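Local coordinates for protein rifin (Plasmodium falciparum, PDB 7JZK) that binds the ectodomain of the receptor LAIR1 through its variable V2 domain, as one of the polymorphic RIFIN antigens of the malaria parasite, at residues N45-S48 / L49-F53; A67-T70 / Q71-S75; A111-G114 / A115-L119. All blocks are in the same frame, centred on the assembly; numbering follows the deposited sequence.

Interaction 1: residues N45-S48 / L49-F53. With NAG (2-acetamido-2-deoxy-beta-D-glucopyranose), chain E.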
ATOM      1  N   ASN B  45      10.588  -7.369  -5.331  1.00 63.01           N
ATOM      2  CA  ASN B  45      11.854  -6.616  -5.391  1.00 62.13           C
ATOM      3  C   ASN B  45      12.472  -6.687  -6.771  1.00 67.35           C
ATOM      4  O   ASN B  45      13.689  -6.846  -6.860  1.00 86.00           O
ATOM      5  CB  ASN B  45      12.732  -7.052  -4.239  1.00 69.47           C
ATOM      6  CG  ASN B  45      13.908  -6.153  -3.991  1.00 81.64           C
ATOM      7  OD1 ASN B  45      13.774  -4.995  -3.611  1.00 83.75           O
ATOM      8  ND2 ASN B  45      15.063  -6.726  -4.219  1.00 91.02           N
ATOM      9  N   GLY B  46      11.661  -6.574  -7.806  1.00 65.91           N
ATOM     10  CA  GLY B  46      12.228  -6.469  -9.161  1.00 63.70           C
ATOM     11  C   GLY B  46      12.601  -7.779  -9.795  1.00 67.10           C
ATOM     12  O   GLY B  46      13.262  -7.758 -10.826  1.00 66.67           O
ATOM     13  N   THR B  47      12.196  -8.876  -9.189  1.00 65.32           N
ATOM     14  CA  THR B  47      12.615 -10.174  -9.726  1.00 63.88           C
ATOM     15  C   THR B  47      11.568 -11.215  -9.371  1.00 66.06           C
ATOM     16  O   THR B  47      10.762 -10.959  -8.483  1.00 63.01           O
ATOM     17  CB  THR B  47      14.038 -10.507  -9.278  1.00 65.94           C
ATOM     18  OG1 THR B  47      14.540 -11.470 -10.199  1.00 69.58           O
ATOM     19  CG2 THR B  47      14.124 -10.989  -7.847  1.00 64.07           C
ATOM     20  N   SER B  48      11.604 -12.343 -10.060  1.00 65.56           N
ATOM     21  CA  SER B  48      10.636 -13.426  -9.815  1.00 65.43           C
ATOM     22  C   SER B  48      10.865 -13.961  -8.414  1.00 63.77           C
ATOM     23  O   SER B  48      11.951 -13.794  -7.898  1.00 64.45           O
ATOM     24  CB  SER B  48      10.795 -14.506 -10.838  1.00 63.12           C
ATOM     25  OG  SER B  48      11.913 -15.325 -10.555  1.00 62.58           O
ATOM     26  N   LEU B  49       9.838 -14.558  -7.834  1.00 63.90           N
ATOM     27  CA  LEU B  49       9.960 -15.057  -6.452  1.00 67.71           C
ATOM     28  C   LEU B  49      10.966 -16.205  -6.425  1.00 68.55           C
ATOM     29  O   LEU B  49      11.658 -16.328  -5.419  1.00 65.23           O
ATOM     30  CB  LEU B  49       8.578 -15.554  -6.024  1.00 77.00           C
ATOM     31  CG  LEU B  49       7.966 -14.908  -4.785  1.00 74.45           C
ATOM     32  CD1 LEU B  49       8.153 -13.408  -4.816  1.00 75.64           C
ATOM     33  CD2 LEU B  49       6.490 -15.245  -4.688  1.00 75.69           C
ATOM     34  N   LYS B  50      11.069 -16.979  -7.513  1.00 67.13           N
ATOM     35  CA  LYS B  50      12.126 -17.997  -7.510  1.00 71.56           C
ATOM     36  C   LYS B  50      13.495 -17.341  -7.549  1.00 70.04           C
ATOM     37  O   LYS B  50      14.398 -17.732  -6.815  1.00 74.84           O
ATOM     38  CB  LYS B  50      11.989 -18.964  -8.701  1.00 69.79           C
ATOM     39  CG  LYS B  50      13.138 -19.974  -8.863  1.00 79.43           C
ATOM     40  CD  LYS B  50      12.943 -20.886 -10.118  1.00 80.50           C
ATOM     41  CE  LYS B  50      13.742 -22.232 -10.058  1.00 76.49           C
ATOM     42  NZ  LYS B  50      13.338 -23.094  -8.871  1.00 79.90           N
ATOM     43  N   SER B  51      13.654 -16.313  -8.380  1.00 64.14           N
ATOM     44  CA  SER B  51      14.903 -15.558  -8.423  1.00 63.23           C
ATOM     45  C   SER B  51      15.132 -14.799  -7.125  1.00 68.54           C
ATOM     46  O   SER B  51      16.268 -14.653  -6.670  1.00 69.55           O
ATOM     47  CB  SER B  51      14.869 -14.577  -9.600  1.00 64.50           C
ATOM     48  OG  SER B  51      15.850 -13.545  -9.514  1.00 68.58           O
ATOM     49  N   PHE B  52      14.050 -14.334  -6.502  1.00 70.43           N
ATOM     50  CA  PHE B  52      14.148 -13.594  -5.248  1.00 64.32           C
ATOM     51  C   PHE B  52      14.714 -14.473  -4.146  1.00 63.29           C
ATOM     52  O   PHE B  52      15.476 -14.002  -3.303  1.00 61.58           O
ATOM     53  CB  PHE B  52      12.776 -13.052  -4.841  1.00 62.77           C
ATOM     54  CG  PHE B  52      12.757 -12.390  -3.484  1.00 64.44           C
ATOM     55  CD1 PHE B  52      12.541 -13.137  -2.343  1.00 59.41           C
ATOM     56  CD2 PHE B  52      12.928 -11.021  -3.352  1.00 64.12           C
ATOM     57  CE1 PHE B  52      12.519 -12.541  -1.097  1.00 58.27           C
ATOM     58  CE2 PHE B  52      12.902 -10.415  -2.083  1.00 64.85           C
ATOM     59  CZ  PHE B  52      12.694 -11.181  -0.964  1.00 57.46           C
ATOM     60  N   PHE B  53      14.329 -15.743  -4.117  1.00 66.61           N
ATOM     61  CA  PHE B  53      14.782 -16.689  -3.093  1.00 71.98           C
ATOM     62  C   PHE B  53      16.090 -17.415  -3.401  1.00 73.49           C
ATOM     63  O   PHE B  53      16.435 -18.361  -2.684  1.00 71.90           O
ATOM     64  CB  PHE B  53      13.670 -17.673  -2.745  1.00 65.17           C
ATOM     65  CG  PHE B  53      12.658 -17.075  -1.835  1.00 68.25           C
ATOM     66  CD1 PHE B  53      13.004 -16.822  -0.525  1.00 63.55           C
ATOM     67  CD2 PHE B  53      11.379 -16.742  -2.264  1.00 66.89           C
ATOM     68  CE1 PHE B  53      12.108 -16.254   0.345  1.00 63.74           C
ATOM     69  CE2 PHE B  53      10.471 -16.164  -1.379  1.00 63.15           C
ATOM     70  CZ  PHE B  53      10.842 -15.926  -0.077  1.00 65.24           C
TER
HETATM   71  C1  NAG E   1      16.330  -6.157  -4.034  1.00 97.36           C
HETATM   72  C2  NAG E   1      17.325  -7.262  -3.997  1.00105.72           C
HETATM   73  C3  NAG E   1      18.666  -6.707  -3.613  1.00115.34           C
HETATM   74  C4  NAG E   1      19.077  -5.554  -4.517  1.00114.92           C
HETATM   75  C5  NAG E   1      17.945  -4.564  -4.814  1.00107.91           C
HETATM   76  C6  NAG E   1      18.239  -3.730  -6.042  1.00107.31           C
HETATM   77  C7  NAG E   1      16.558  -9.519  -3.500  1.00 90.71           C
HETATM   78  C8  NAG E   1      16.214 -10.503  -2.435  1.00 80.24           C
HETATM   79  N2  NAG E   1      16.946  -8.315  -3.084  1.00 98.81           N
HETATM   80  O3  NAG E   1      19.596  -7.784  -3.689  1.00118.95           O
HETATM   81  O4  NAG E   1      20.024  -4.807  -3.769  1.00121.87           O
HETATM   82  O5  NAG E   1      16.687  -5.226  -5.054  1.00101.00           O
HETATM   83  O6  NAG E   1      17.222  -2.758  -6.230  1.00 99.60           O
HETATM   84  O7  NAG E   1      16.448  -9.778  -4.684  1.00 92.72           O

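Interaction 2: residues A67-T70 / Q71-S75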
ATOM      1  N   ALA B  67      10.421  -6.246   1.968  1.00 53.36           N
ATOM      2  CA  ALA B  67      10.286  -6.151   0.514  1.00 47.19           C
ATOM      3  C   ALA B  67       8.821  -6.080   0.088  1.00 49.08           C
ATOM      4  O   ALA B  67       8.469  -5.336  -0.838  1.00 48.58           O
ATOM      5  CB  ALA B  67      10.979  -7.347  -0.156  1.00 48.14           C
ATOM      6  N   ILE B  68       7.954  -6.843   0.754  1.00 45.80           N
ATOM      7  CA  ILE B  68       6.542  -6.814   0.418  1.00 45.32           C
ATOM      8  C   ILE B  68       5.950  -5.459   0.787  1.00 47.77           C
ATOM      9  O   ILE B  68       5.172  -4.889   0.022  1.00 44.93           O
ATOM     10  CB  ILE B  68       5.810  -7.989   1.094  1.00 49.21           C
ATOM     11  CG1 ILE B  68       6.198  -9.332   0.429  1.00 47.79           C
ATOM     12  CG2 ILE B  68       4.291  -7.766   1.056  1.00 44.38           C
ATOM     13  CD1 ILE B  68       5.620 -10.567   1.105  1.00 40.45           C
ATOM     14  N   ASP B  69       6.355  -4.905   1.936  1.00 45.93           N
ATOM     15  CA  ASP B  69       5.903  -3.579   2.354  1.00 47.15           C
ATOM     16  C   ASP B  69       6.310  -2.530   1.346  1.00 47.26           C
ATOM     17  O   ASP B  69       5.501  -1.710   0.920  1.00 51.57           O
ATOM     18  CB  ASP B  69       6.481  -3.223   3.731  1.00 45.09           C
ATOM     19  CG  ASP B  69       6.211  -1.767   4.137  1.00 57.82           C
ATOM     20  OD1 ASP B  69       6.964  -0.862   3.708  1.00 58.86           O
ATOM     21  OD2 ASP B  69       5.284  -1.491   4.922  1.00 58.91           O
ATOM     22  N   THR B  70       7.555  -2.556   0.926  1.00 47.01           N
ATOM     23  CA  THR B  70       8.031  -1.555  -0.015  1.00 48.88           C
ATOM     24  C   THR B  70       7.268  -1.665  -1.332  1.00 49.39           C
ATOM     25  O   THR B  70       6.812  -0.653  -1.890  1.00 49.09           O
ATOM     26  CB  THR B  70       9.544  -1.768  -0.225  1.00 51.99           C
ATOM     27  OG1 THR B  70      10.206  -1.703   1.047  1.00 49.70           O
ATOM     28  CG2 THR B  70      10.121  -0.678  -1.092  1.00 51.79           C
ATOM     29  N   GLN B  71       7.013  -2.881  -1.792  1.00 45.20           N
ATOM     30  CA  GLN B  71       6.264  -3.098  -3.054  1.00 45.17           C
ATOM     31  C   GLN B  71       4.809  -2.645  -2.903  1.00 44.33           C
ATOM     32  O   GLN B  71       4.308  -2.011  -3.821  1.00 42.37           O
ATOM     33  CB  GLN B  71       6.381  -4.560  -3.476  1.00 42.16           C
ATOM     34  CG  GLN B  71       5.811  -4.875  -4.844  1.00 44.26           C
ATOM     35  CD  GLN B  71       6.413  -6.148  -5.376  1.00 50.97           C
ATOM     36  OE1 GLN B  71       7.626  -6.282  -5.488  1.00 52.43           O
ATOM     37  NE2 GLN B  71       5.563  -7.098  -5.709  1.00 50.37           N
ATOM     38  N   MET B  72       4.175  -2.968  -1.775  1.00 48.00           N
ATOM     39  CA  MET B  72       2.785  -2.561  -1.556  1.00 43.38           C
ATOM     40  C   MET B  72       2.664  -1.047  -1.528  1.00 46.27           C
ATOM     41  O   MET B  72       1.711  -0.482  -2.077  1.00 42.75           O
ATOM     42  CB  MET B  72       2.245  -3.159  -0.254  1.00 40.97           C
ATOM     43  CG  MET B  72       0.776  -2.858   0.038  1.00 42.81           C
ATOM     44  SD  MET B  72       0.111  -3.838   1.416  1.00 41.16           S
ATOM     45  CE  MET B  72       0.029  -5.417   0.554  1.00 40.01           C
ATOM     46  N   THR B  73       3.603  -0.362  -0.871  1.00 43.78           N
ATOM     47  CA  THR B  73       3.533   1.094  -0.902  1.00 46.66           C
ATOM     48  C   THR B  73       3.721   1.608  -2.325  1.00 48.41           C
ATOM     49  O   THR B  73       3.052   2.567  -2.743  1.00 46.33           O
ATOM     50  CB  THR B  73       4.557   1.708   0.059  1.00 44.96           C
ATOM     51  OG1 THR B  73       4.247   1.282   1.393  1.00 49.40           O
ATOM     52  CG2 THR B  73       4.507   3.249   0.022  1.00 36.62           C
ATOM     53  N   ALA B  74       4.578   0.945  -3.106  1.00 45.57           N
ATOM     54  CA  ALA B  74       4.866   1.449  -4.450  1.00 42.95           C
ATOM     55  C   ALA B  74       3.794   1.128  -5.495  1.00 45.73           C
ATOM     56  O   ALA B  74       3.661   1.876  -6.475  1.00 46.01           O
ATOM     57  CB  ALA B  74       6.211   0.917  -4.928  1.00 41.42           C
ATOM     58  N   SER B  75       3.037   0.040  -5.345  1.00 43.38           N
ATOM     59  CA  SER B  75       2.140  -0.392  -6.416  1.00 45.78           C
ATOM     60  C   SER B  75       0.657  -0.185  -6.108  1.00 47.20           C
ATOM     61  O   SER B  75      -0.191  -0.564  -6.931  1.00 48.04           O
ATOM     62  CB  SER B  75       2.404  -1.864  -6.784  1.00 46.44           C
ATOM     63  OG  SER B  75       2.570  -2.692  -5.649  1.00 48.09           O
TER

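Interaction 3: residues A111-G114 / A115-L119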
ATOM      1  N   ALA B 111       1.553  -5.341  10.060  1.00 51.61           N
ATOM      2  CA  ALA B 111       0.556  -6.335   9.664  1.00 48.57           C
ATOM      3  C   ALA B 111       1.153  -7.320   8.654  1.00 47.61           C
ATOM      4  O   ALA B 111       0.925  -8.526   8.729  1.00 45.35           O
ATOM      5  CB  ALA B 111      -0.687  -5.628   9.094  1.00 46.29           C
ATOM      6  N   ILE B 112       1.981  -6.824   7.741  1.00 42.94           N
ATOM      7  CA  ILE B 112       2.621  -7.701   6.784  1.00 50.48           C
ATOM      8  C   ILE B 112       3.544  -8.664   7.510  1.00 53.03           C
ATOM      9  O   ILE B 112       3.609  -9.838   7.173  1.00 50.26           O
ATOM     10  CB  ILE B 112       3.377  -6.879   5.731  1.00 46.26           C
ATOM     11  CG1 ILE B 112       2.383  -6.044   4.950  1.00 45.72           C
ATOM     12  CG2 ILE B 112       4.215  -7.808   4.797  1.00 46.92           C
ATOM     13  CD1 ILE B 112       3.026  -4.988   4.106  1.00 48.04           C
ATOM     14  N   THR B 113       4.276  -8.169   8.510  1.00 54.55           N
ATOM     15  CA  THR B 113       5.191  -8.992   9.293  1.00 53.21           C
ATOM     16  C   THR B 113       4.430 -10.110   9.981  1.00 54.66           C
ATOM     17  O   THR B 113       4.814 -11.274   9.893  1.00 52.82           O
ATOM     18  CB  THR B 113       5.931  -8.102  10.311  1.00 56.06           C
ATOM     19  OG1 THR B 113       6.756  -7.153   9.609  1.00 53.36           O
ATOM     20  CG2 THR B 113       6.786  -8.911  11.284  1.00 55.91           C
ATOM     21  N   GLY B 114       3.307  -9.792  10.607  1.00 50.81           N
ATOM     22  CA  GLY B 114       2.527 -10.848  11.228  1.00 50.86           C
ATOM     23  C   GLY B 114       2.026 -11.860  10.215  1.00 53.10           C
ATOM     24  O   GLY B 114       2.059 -13.074  10.461  1.00 56.78           O
ATOM     25  N   ALA B 115       1.605 -11.381   9.041  1.00 49.81           N
ATOM     26  CA  ALA B 115       1.113 -12.300   8.022  1.00 54.61           C
ATOM     27  C   ALA B 115       2.226 -13.229   7.546  1.00 56.20           C
ATOM     28  O   ALA B 115       2.059 -14.454   7.498  1.00 53.89           O
ATOM     29  CB  ALA B 115       0.524 -11.513   6.851  1.00 47.60           C
ATOM     30  N   VAL B 116       3.393 -12.661   7.248  1.00 49.67           N
ATOM     31  CA  VAL B 116       4.510 -13.457   6.766  1.00 53.67           C
ATOM     32  C   VAL B 116       4.932 -14.454   7.821  1.00 55.87           C
ATOM     33  O   VAL B 116       5.303 -15.593   7.507  1.00 57.76           O
ATOM     34  CB  VAL B 116       5.663 -12.519   6.384  1.00 54.66           C
ATOM     35  CG1 VAL B 116       6.956 -13.284   6.264  1.00 54.01           C
ATOM     36  CG2 VAL B 116       5.336 -11.800   5.110  1.00 51.99           C
ATOM     37  N   THR B 117       4.815 -14.071   9.093  1.00 55.37           N
ATOM     38  CA  THR B 117       5.147 -14.995  10.164  1.00 57.03           C
ATOM     39  C   THR B 117       4.245 -16.213  10.090  1.00 60.23           C
ATOM     40  O   THR B 117       4.720 -17.359  10.078  1.00 63.55           O
ATOM     41  CB  THR B 117       5.007 -14.307  11.521  1.00 55.89           C
ATOM     42  OG1 THR B 117       5.990 -13.265  11.653  1.00 51.77           O
ATOM     43  CG2 THR B 117       5.170 -15.327  12.645  1.00 53.09           C
ATOM     44  N   GLN B 118       2.939 -15.983   9.958  1.00 56.91           N
ATOM     45  CA  GLN B 118       2.051 -17.132   9.850  1.00 56.36           C
ATOM     46  C   GLN B 118       2.375 -17.972   8.620  1.00 63.57           C
ATOM     47  O   GLN B 118       2.392 -19.207   8.688  1.00 64.64           O
ATOM     48  CB  GLN B 118       0.601 -16.675   9.795  1.00 56.67           C
ATOM     49  CG  GLN B 118       0.217 -15.655  10.841  1.00 62.08           C
ATOM     50  CD  GLN B 118      -0.575 -16.286  11.948  1.00 71.06           C
ATOM     51  OE1 GLN B 118      -0.237 -17.378  12.414  1.00 72.18           O
ATOM     52  NE2 GLN B 118      -1.651 -15.622  12.366  1.00 72.38           N
ATOM     53  N   LEU B 119       2.680 -17.325   7.495  1.00 62.23           N
ATOM     54  CA  LEU B 119       2.891 -18.089   6.267  1.00 61.77           C
ATOM     55  C   LEU B 119       4.143 -18.962   6.340  1.00 63.17           C
ATOM     56  O   LEU B 119       4.129 -20.113   5.886  1.00 60.93           O
ATOM     57  CB  LEU B 119       2.924 -17.155   5.053  1.00 59.12           C
ATOM     58  CG  LEU B 119       1.599 -16.677   4.429  1.00 59.06           C
ATOM     59  CD1 LEU B 119       0.838 -17.854   3.897  1.00 59.21           C
ATOM     60  CD2 LEU B 119       0.696 -15.932   5.377  1.00 58.71           C
TER

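Interaction 1: residues N45-S48 / L49-F53
T47 and S51 each swing the hydroxyl opposite their own backbone N (chi1 -159° and 163°), bringing T47 OG1 and S51 OG to a hydrogen bond of 2.5 Å. The contact is a helix start following a β-hairpin: N45 and G46, both with positive phi, form the type I' turn between strands 43-44 and 47-48, and S48 is the N-cap of helix 49-55. With chi1 at 78°, S48 OG reaches forward to the open first turn and accepts from S51 N at 3.0 Å, satisfying an amide that has no earlier helical carbonyl to use. The first backbone bond follows, F52 N to S48 O at 2.6 Å, and T47 CG2 lies 3.6 Å from the same F52 N. On the inner side, L49 and F52 pack on L44, and L49 also reaches I32 of helix 13-39. N45, in an Asn-Gly-Thr sequon, carries the glycan through a covalent bond of 1.4 Å from ND2 to NAG C1. The phenyl ring of F52 receives both: N45 CB sits at its edge, 4.0 Å from CE2, while the sugar's acetamido methyl lies over one face, NAG C8 coming within 3.3 Å of F52 CE2.

Interaction 2: residues A67-T70 / Q71-S75
Q71 and T70, adjacent in the chain, bury more of their surface here than the other residues, and each works through backbone and side chain alike. Q71 N donates to A67 O at 3.0 Å, and Q71 CB rests 3.5 Å from the same A67 O, so the residue closes against the preceding turn before its side chain departs. With CG opposite the backbone N (chi1 -172°) and the chain extended beyond it, the amide of Q71 runs to the hairpin, where NE2 donates to N43 O. T70 keeps its hydroxyl beside its own N (chi1 -57°), and OG1 bonds back to S66 O. Its carbonyl faces the other way, taking A74 N at 3.0 Å, with A74 CB 3.5 Å from T70 O. All this lies in the last turns of the amphipathic helix 61-75, which packs by one side on helices 13-39, 86-94 and 108-126; I68 and M72 are buried on that side, M72 N donating to I68 O at 2.8 Å. D69 and T73, one turn apart, send their side chains out in parallel, and Q108 NE2 bridges them, bonded to T73 OG1 and weakly to D69 OD2. At the C-terminal end, Q71 O takes two donors from S75, the backbone N at 2.9 Å and OG at 2.6 Å, the hydroxyl 46° above the carbonyl plane.

Interaction 3: residues A111-G114 / A115-L119
I112 and V116, one turn apart, meet methyl to methyl, with CG2 of I112 4.2 Å from CG2 of V116, their side chains at a slant to each other. V116 holds CG1 opposite its own N (chi1 164°), which turns CG2 back along the helix toward the preceding turn, to 3.3 Å from I112 O. Both branched residues are buried against helix 61-75, I112 on I68 and V116 on V61 and I64, while T113 touches A65 of the same helix. Across the contact the side-chain hydrogen bond is made by T117. Its OG1 stands beside its own backbone N (chi1 -66°) and donates to T113 O at 2.9 Å, approaching from above the carbonyl plane, 40° out of it. The backbone N of T117 bonds to the same T113 O, also at 2.9 Å, so two donors of one residue grip a single oxygen. T113 follows the same habit one turn earlier, with OG1 bonded to K109 O.

Helix 108-126 is one of the long helices of this helical V2 domain, and these residues show its amphipathic division: I112, A115 and V116 are buried, whereas G114 and Q118 are exposed. Its main-chain bonds are regular i to i+4 links: A115 N to A111 O at 3.0 Å, V116 N to I112 O at 2.8 Å and Q118 N to G114 O at 3.1 Å. Close carbon-to-oxygen packing accompanies them on the exposed side, where CG of Q118 lies 3.2 Å from G114 O, and the Q118 chain then bends at chi2. Helix 13-39 and a loop border the rest: L119 touches A34 and Y38 of the helix, and A111 meets L95 and I97 of the loop before helix 108-126.

In the fold
Interaction 2 is the middle member of the three, its centre 14 Å from each of the other two. It joins interaction 1 through a probable hydrogen bond, N45 N to Q71 OE1 at 3.2 Å, and through packing of F52 CE2 on A67 CB at 4.1 Å. Thus the glycosylated hairpin is tied directly to helix 61-75, and the side chain of A67 lies about 7 Å from a bound sugar. Toward interaction 3 the link is apolar: I68 CG2 packs on I112 CG2 at 3.7 Å, and M72 SD lies 4.1 Å from I112 CD1. Interactions 1 and 3 do not touch; their nearest atoms are about 8 Å apart.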